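Local atomic coordinates of O-methyltransferase (Coxiella burnetii, PDB entry 3TR6), a protein that probably transfers a methyl group from S-adenosylmethionine to an oxygen of its substrate, and is seen here with S-adenosylhomocysteine and a nickel ion bound. Residues Asn174-Gly179 with Met209-Ile214; Asn198-Val201 with Glu205-Asp208. All blocks are in the same frame, centred on the assembly; numbering follows the deposited sequence.

How the interactions relate
Both interactions use strand 207-212, outermost in the sheet within this chain, and both touch the second subunit. Interaction 1 sets its second half against the loop that follows strand 168-173. Interaction 2 sets the start of the strand and the residue before it against helix 189-203, and is nested along the chain inside the loop closed by interaction 1. The two centres are 14 Å apart. They meet directly: Asn198 ND2 probably donates to Val175 O at 3.0 Å, and Met209 CE packs on Val201 CG1. In interaction 1 the Val175 side chain is about 10 Å from the nickel and about 14 Å from S-adenosylhomocysteine; its segment holds the nickel ligand Asn174, which takes no part in the contact.

Interaction 1: residues Asn174-Gly179 with Met209-Ile214; sequences NVLRRG and MILIPI
Val175 faces Leu211 with their CA atoms 8.4 Å apart, and Leu176 faces Pro213 at 8.3 Å between CA atoms, so a loop and a strand lie side by side without pairing their backbones. The contact is made by three buried apolar side chains. The ends of Val175 and Leu211 meet head-on. The CG2 methyl of Val175 lies 3.9 Å from CG of Leu211. It also sits about equally far from both Leu211 methyls, so it meets the branch point of the leucine fork. The CA-CB bond of Leu211 points toward the loop, and CG, anti to the backbone N (chi1 -160°), extends it toward Val175. Leu176 comes in at a slant to the same leucine. Its CD2 methyl is 4.2 Å from CD2 of Leu211. Leu211 is thus shared by two neighbours in the loop.

Within the loop, Gly179 N bonds to Leu176 O at 2.9 Å, closing a turn. The chain leaves the strand through an inverse gamma turn centred on Pro213. From outside the segments, Thr219 of strand 218-223 touches both Val175 and Leu211, while Asp216 bonds to the backbone of Leu176 through its own backbone and to Arg178 N through its carboxylate. At the dimer interface, Ile212 packs on Ile212 of the second subunit.

The loop begins at Asn174, which binds nickel together with Asp147 and Asp173. The contact therefore joins the chain just after the metal site to the last strands of the sheet. That sheet, with antiparallel 218-223 between 168-173 and 207-212, is the core of the Rossmann-like fold of class I methyltransferases.

Interaction 2: residues Asn198-Val201 with Glu205-Asp208; sequences NQKV and ERVD
Lys200 and Arg206 meet through the outer parts of their side chains, which cross at an angle. The CE carbon of Lys200 lies 3.8 Å from NH2 of Arg206, at the edge of the guanidinium and near its plane. Lys200 gets there because its chain is bent at chi2 (-99°) and again at chi4. The two charged ends are not in contact, with Lys200 NZ 4.6 Å from Arg206 NH2. Acids probably offset these like charges: Glu158 forms salt bridges with both, Asp154 with Lys200 as well, and Asp204, just before the segment, with NE of Arg206.

Further in, a methyl of Val207, CG2, lies 4.3 Å from the carbonyl O of Val201. The nearest CA pair across the segments is that of the same two valines, 8.0 Å apart. This is a tight alpha-to-beta connection: helix 189-203 ends and strand 207-212 starts within a few residues. Tyr157 of helix 153-163 touches both valines, and on the sheet Val201 rests on Thr219 and Val207 on Ala221. Arg25 of the second subunit donates to Val207 O, and weakly to Val201 O.

Interaction 1: residues Asn174-Gly179 with Met209-Ile214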
ATOM      1  N   ASN A 174       6.368  -7.399 -10.411  1.00 32.57           N
ATOM      2  CA  ASN A 174       6.789  -8.745 -10.807  1.00 38.91           C
ATOM      3  C   ASN A 174       7.830  -9.392  -9.897  1.00 34.00           C
ATOM      4  O   ASN A 174       8.644 -10.191 -10.355  1.00 31.82           O
ATOM      5  CB  ASN A 174       7.284  -8.766 -12.263  1.00 34.69           C
ATOM      6  CG  ASN A 174       6.255  -8.222 -13.240  1.00 49.00           C
ATOM      7  OD1 ASN A 174       5.251  -8.877 -13.544  1.00 43.55           O
ATOM      8  ND2 ASN A 174       6.503  -7.018 -13.743  1.00 43.33           N
ATOM      9  N   VAL A 175       7.796  -9.062  -8.610  1.00 33.52           N
ATOM     10  CA  VAL A 175       8.737  -9.645  -7.657  1.00 29.91           C
ATOM     11  C   VAL A 175       8.341 -11.061  -7.233  1.00 32.19           C
ATOM     12  O   VAL A 175       9.130 -11.767  -6.610  1.00 33.55           O
ATOM     13  CB  VAL A 175       8.906  -8.761  -6.400  1.00 28.45           C
ATOM     14  CG1 VAL A 175       9.719  -7.519  -6.727  1.00 25.13           C
ATOM     15  CG2 VAL A 175       7.548  -8.393  -5.815  1.00 26.31           C
ATOM     16  N   LEU A 176       7.123 -11.476  -7.573  1.00 37.57           N
ATOM     17  CA  LEU A 176       6.648 -12.808  -7.201  1.00 37.57           C
ATOM     18  C   LEU A 176       6.742 -13.807  -8.352  1.00 41.42           C
ATOM     19  O   LEU A 176       6.753 -15.018  -8.131  1.00 38.51           O
ATOM     20  CB  LEU A 176       5.218 -12.756  -6.649  1.00 29.10           C
ATOM     21  CG  LEU A 176       5.057 -12.046  -5.304  1.00 31.29           C
ATOM     22  CD1 LEU A 176       3.614 -12.099  -4.815  1.00 25.99           C
ATOM     23  CD2 LEU A 176       6.003 -12.635  -4.266  1.00 24.63           C
ATOM     24  N   ARG A 177       6.816 -13.291  -9.577  1.00 43.58           N
ATOM     25  CA  ARG A 177       6.926 -14.127 -10.775  1.00 44.04           C
ATOM     26  C   ARG A 177       5.882 -15.244 -10.833  1.00 41.24           C
ATOM     27  O   ARG A 177       6.219 -16.411 -11.030  1.00 46.76           O
ATOM     28  CB  ARG A 177       8.340 -14.701 -10.913  1.00 36.06           C
ATOM     29  CG  ARG A 177       9.399 -13.657 -11.235  1.00 40.02           C
ATOM     30  CD  ARG A 177      10.739 -14.300 -11.571  1.00 55.62           C
ATOM     31  NE  ARG A 177      10.658 -15.152 -12.754  1.00 61.61           N
ATOM     32  CZ  ARG A 177      10.885 -14.732 -13.995  1.00 71.76           C
ATOM     33  NH1 ARG A 177      11.208 -13.463 -14.219  1.00 60.92           N
ATOM     34  NH2 ARG A 177      10.789 -15.579 -15.012  1.00 73.93           N
ATOM     35  N   ARG A 178       4.618 -14.872 -10.662  1.00 37.34           N
ATOM     36  CA  ARG A 178       3.507 -15.821 -10.700  1.00 42.53           C
ATOM     37  C   ARG A 178       3.720 -17.038  -9.794  1.00 43.98           C
ATOM     38  O   ARG A 178       3.097 -18.083  -9.986  1.00 44.02           O
ATOM     39  CB  ARG A 178       3.216 -16.266 -12.140  1.00 43.32           C
ATOM     40  CG  ARG A 178       3.018 -15.117 -13.117  1.00 48.83           C
ATOM     41  CD  ARG A 178       2.311 -15.557 -14.394  1.00 60.61           C
ATOM     42  NE  ARG A 178       0.855 -15.444 -14.288  1.00 86.18           N
ATOM     43  CZ  ARG A 178       0.018 -16.478 -14.247  1.00 94.30           C
ATOM     44  NH1 ARG A 178       0.485 -17.719 -14.312  1.00 87.86           N
ATOM     45  NH2 ARG A 178      -1.289 -16.271 -14.147  1.00 85.68           N
ATOM     46  N   GLY A 179       4.600 -16.898  -8.808  1.00 41.16           N
ATOM     47  CA  GLY A 179       4.830 -17.954  -7.840  1.00 35.76           C
ATOM     48  C   GLY A 179       6.160 -18.666  -7.997  1.00 42.41           C
ATOM     49  O   GLY A 179       6.658 -19.267  -7.043  1.00 39.39           O
HETATM   50  N   MSE A 209      10.797  -1.021   3.609  1.00 33.54           N
HETATM   51  CA  MSE A 209      10.101  -1.687   2.514  1.00 28.58           C
HETATM   52  C   MSE A 209       8.901  -2.531   2.922  1.00 32.71           C
HETATM   53  O   MSE A 209       8.618  -2.727   4.105  1.00 35.71           O
HETATM   54  CB  MSE A 209      11.085  -2.512   1.674  1.00 27.17           C
HETATM   55  CG  MSE A 209      11.866  -3.566   2.450  1.00 30.91           C
HETATM   56 SE   MSE A 209      10.879  -5.236   2.676  1.00 43.84          SE
HETATM   57  CE  MSE A 209      10.847  -5.849   0.823  1.00 25.87           C
ATOM     58  N   ILE A 210       8.194  -3.014   1.910  1.00 31.96           N
ATOM     59  CA  ILE A 210       7.037  -3.869   2.098  1.00 28.82           C
ATOM     60  C   ILE A 210       6.776  -4.541   0.758  1.00 29.65           C
ATOM     61  O   ILE A 210       7.059  -3.963  -0.293  1.00 32.42           O
ATOM     62  CB  ILE A 210       5.808  -3.052   2.532  1.00 27.23           C
ATOM     63  CG1 ILE A 210       4.713  -3.962   3.095  1.00 33.65           C
ATOM     64  CG2 ILE A 210       5.275  -2.231   1.374  1.00 27.91           C
ATOM     65  CD1 ILE A 210       5.033  -4.537   4.452  1.00 34.57           C
ATOM     66  N   LEU A 211       6.263  -5.766   0.786  1.00 25.40           N
ATOM     67  CA  LEU A 211       5.912  -6.461  -0.447  1.00 26.03           C
ATOM     68  C   LEU A 211       4.407  -6.711  -0.505  1.00 30.59           C
ATOM     69  O   LEU A 211       3.875  -7.549   0.226  1.00 30.26           O
ATOM     70  CB  LEU A 211       6.685  -7.774  -0.566  1.00 24.80           C
ATOM     71  CG  LEU A 211       6.802  -8.395  -1.961  1.00 26.15           C
ATOM     72  CD1 LEU A 211       7.853  -9.496  -1.958  1.00 27.50           C
ATOM     73  CD2 LEU A 211       5.463  -8.927  -2.458  1.00 24.47           C
ATOM     74  N   ILE A 212       3.728  -5.974  -1.377  1.00 25.52           N
ATOM     75  CA  ILE A 212       2.280  -6.060  -1.495  1.00 25.19           C
ATOM     76  C   ILE A 212       1.882  -7.133  -2.499  1.00 29.02           C
ATOM     77  O   ILE A 212       2.330  -7.112  -3.646  1.00 28.21           O
ATOM     78  CB  ILE A 212       1.664  -4.717  -1.954  1.00 28.75           C
ATOM     79  CG1 ILE A 212       2.274  -3.538  -1.189  1.00 28.98           C
ATOM     80  CG2 ILE A 212       0.154  -4.739  -1.788  1.00 24.31           C
ATOM     81  CD1 ILE A 212       1.798  -3.422   0.235  1.00 25.85           C
ATOM     82  N   PRO A 213       1.032  -8.077  -2.070  1.00 30.24           N
ATOM     83  CA  PRO A 213       0.529  -9.128  -2.959  1.00 26.91           C
ATOM     84  C   PRO A 213      -0.603  -8.618  -3.855  1.00 28.35           C
ATOM     85  O   PRO A 213      -1.698  -9.175  -3.861  1.00 28.85           O
ATOM     86  CB  PRO A 213       0.003 -10.180  -1.980  1.00 26.68           C
ATOM     87  CG  PRO A 213      -0.437  -9.384  -0.804  1.00 24.84           C
ATOM     88  CD  PRO A 213       0.537  -8.240  -0.692  1.00 26.86           C
ATOM     89  N   ILE A 214      -0.337  -7.550  -4.596  1.00 30.42           N
ATOM     90  CA  ILE A 214      -1.271  -7.063  -5.595  1.00 30.01           C
ATOM     91  C   ILE A 214      -0.557  -7.055  -6.944  1.00 33.05           C
ATOM     92  O   ILE A 214       0.654  -6.826  -7.002  1.00 29.43           O
ATOM     93  CB  ILE A 214      -1.811  -5.661  -5.236  1.00 30.47           C
ATOM     94  CG1 ILE A 214      -3.179  -5.436  -5.883  1.00 29.21           C
ATOM     95  CG2 ILE A 214      -0.822  -4.578  -5.635  1.00 29.79           C
ATOM     96  CD1 ILE A 214      -3.869  -4.186  -5.407  1.00 35.42           C
TER

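Interaction 2: residues Asn198-Val201 with Glu205-Asp208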
ATOM      1  N   ASN A 198      15.198  -9.902  -4.322  1.00 37.64           N
ATOM      2  CA  ASN A 198      14.275  -9.797  -3.199  1.00 31.28           C
ATOM      3  C   ASN A 198      14.980  -9.866  -1.852  1.00 34.17           C
ATOM      4  O   ASN A 198      14.617  -9.152  -0.921  1.00 35.79           O
ATOM      5  CB  ASN A 198      13.186 -10.868  -3.287  1.00 34.61           C
ATOM      6  CG  ASN A 198      12.202 -10.613  -4.411  1.00 33.90           C
ATOM      7  OD1 ASN A 198      12.033  -9.481  -4.860  1.00 34.49           O
ATOM      8  ND2 ASN A 198      11.540 -11.670  -4.868  1.00 33.84           N
ATOM      9  N   GLN A 199      15.987 -10.730  -1.752  1.00 35.88           N
ATOM     10  CA  GLN A 199      16.779 -10.841  -0.530  1.00 36.62           C
ATOM     11  C   GLN A 199      17.634  -9.597  -0.323  1.00 32.83           C
ATOM     12  O   GLN A 199      17.808  -9.132   0.802  1.00 37.22           O
ATOM     13  CB  GLN A 199      17.665 -12.087  -0.564  1.00 37.04           C
ATOM     14  CG  GLN A 199      16.899 -13.395  -0.445  1.00 61.40           C
ATOM     15  CD  GLN A 199      16.261 -13.588   0.929  1.00 75.72           C
ATOM     16  OE1 GLN A 199      16.591 -12.882   1.887  1.00 59.40           O
ATOM     17  NE2 GLN A 199      15.342 -14.550   1.028  1.00 56.05           N
ATOM     18  N   LYS A 200      18.164  -9.064  -1.417  1.00 32.30           N
ATOM     19  CA  LYS A 200      18.971  -7.852  -1.372  1.00 36.52           C
ATOM     20  C   LYS A 200      18.173  -6.676  -0.802  1.00 40.17           C
ATOM     21  O   LYS A 200      18.650  -5.967   0.089  1.00 39.05           O
ATOM     22  CB  LYS A 200      19.505  -7.522  -2.768  1.00 33.78           C
ATOM     23  CG  LYS A 200      20.397  -6.296  -2.835  1.00 35.12           C
ATOM     24  CD  LYS A 200      19.631  -5.080  -3.325  1.00 37.86           C
ATOM     25  CE  LYS A 200      20.579  -3.959  -3.720  1.00 44.41           C
ATOM     26  NZ  LYS A 200      21.503  -4.372  -4.816  1.00 38.45           N
ATOM     27  N   VAL A 201      16.959  -6.483  -1.310  1.00 33.16           N
ATOM     28  CA  VAL A 201      16.092  -5.403  -0.849  1.00 36.26           C
ATOM     29  C   VAL A 201      15.651  -5.602   0.600  1.00 32.91           C
ATOM     30  O   VAL A 201      15.628  -4.658   1.387  1.00 37.95           O
ATOM     31  CB  VAL A 201      14.850  -5.248  -1.750  1.00 30.40           C
ATOM     32  CG1 VAL A 201      13.814  -4.358  -1.081  1.00 30.88           C
ATOM     33  CG2 VAL A 201      15.241  -4.692  -3.106  1.00 30.38           C
ATOM     34  N   GLU A 205      19.496  -1.692   4.167  1.00 41.19           N
ATOM     35  CA  GLU A 205      19.223  -0.786   5.279  1.00 41.77           C
ATOM     36  C   GLU A 205      19.120   0.672   4.850  1.00 42.24           C
ATOM     37  O   GLU A 205      19.006   1.565   5.688  1.00 37.38           O
ATOM     38  CB  GLU A 205      20.280  -0.946   6.372  1.00 43.82           C
ATOM     39  CG  GLU A 205      19.991  -2.087   7.336  1.00 62.52           C
ATOM     40  CD  GLU A 205      21.177  -2.419   8.218  1.00 88.15           C
ATOM     41  OE1 GLU A 205      22.273  -1.872   7.968  1.00 90.57           O
ATOM     42  OE2 GLU A 205      21.017  -3.227   9.159  1.00 88.25           O
ATOM     43  N   ARG A 206      19.153   0.908   3.543  1.00 36.07           N
ATOM     44  CA  ARG A 206      19.004   2.249   3.000  1.00 31.30           C
ATOM     45  C   ARG A 206      17.531   2.595   2.810  1.00 41.20           C
ATOM     46  O   ARG A 206      17.181   3.743   2.521  1.00 38.64           O
ATOM     47  CB  ARG A 206      19.726   2.350   1.662  1.00 34.11           C
ATOM     48  CG  ARG A 206      21.203   2.032   1.737  1.00 30.43           C
ATOM     49  CD  ARG A 206      21.821   1.991   0.361  1.00 23.28           C
ATOM     50  NE  ARG A 206      21.362   0.837  -0.402  1.00 33.59           N
ATOM     51  CZ  ARG A 206      21.770   0.546  -1.630  1.00 34.95           C
ATOM     52  NH1 ARG A 206      22.650   1.329  -2.237  1.00 33.95           N
ATOM     53  NH2 ARG A 206      21.297  -0.527  -2.250  1.00 34.58           N
ATOM     54  N   VAL A 207      16.673   1.593   2.978  1.00 40.66           N
ATOM     55  CA  VAL A 207      15.248   1.751   2.718  1.00 36.56           C
ATOM     56  C   VAL A 207      14.382   1.107   3.792  1.00 36.61           C
ATOM     57  O   VAL A 207      14.837   0.243   4.539  1.00 38.37           O
ATOM     58  CB  VAL A 207      14.853   1.122   1.366  1.00 30.16           C
ATOM     59  CG1 VAL A 207      15.588   1.791   0.226  1.00 30.78           C
ATOM     60  CG2 VAL A 207      15.136  -0.377   1.380  1.00 33.41           C
ATOM     61  N   ASP A 208      13.133   1.553   3.865  1.00 33.60           N
ATOM     62  CA  ASP A 208      12.081   0.817   4.552  1.00 35.09           C
ATOM     63  C   ASP A 208      11.206   0.231   3.455  1.00 30.69           C
ATOM     64  O   ASP A 208      10.913   0.904   2.468  1.00 28.66           O
ATOM     65  CB  ASP A 208      11.255   1.737   5.453  1.00 34.35           C
ATOM     66  CG  ASP A 208      12.020   2.193   6.683  1.00 41.67           C
ATOM     67  OD1 ASP A 208      12.721   1.356   7.293  1.00 42.64           O
ATOM     68  OD2 ASP A 208      11.930   3.389   7.033  1.00 45.53           O
TER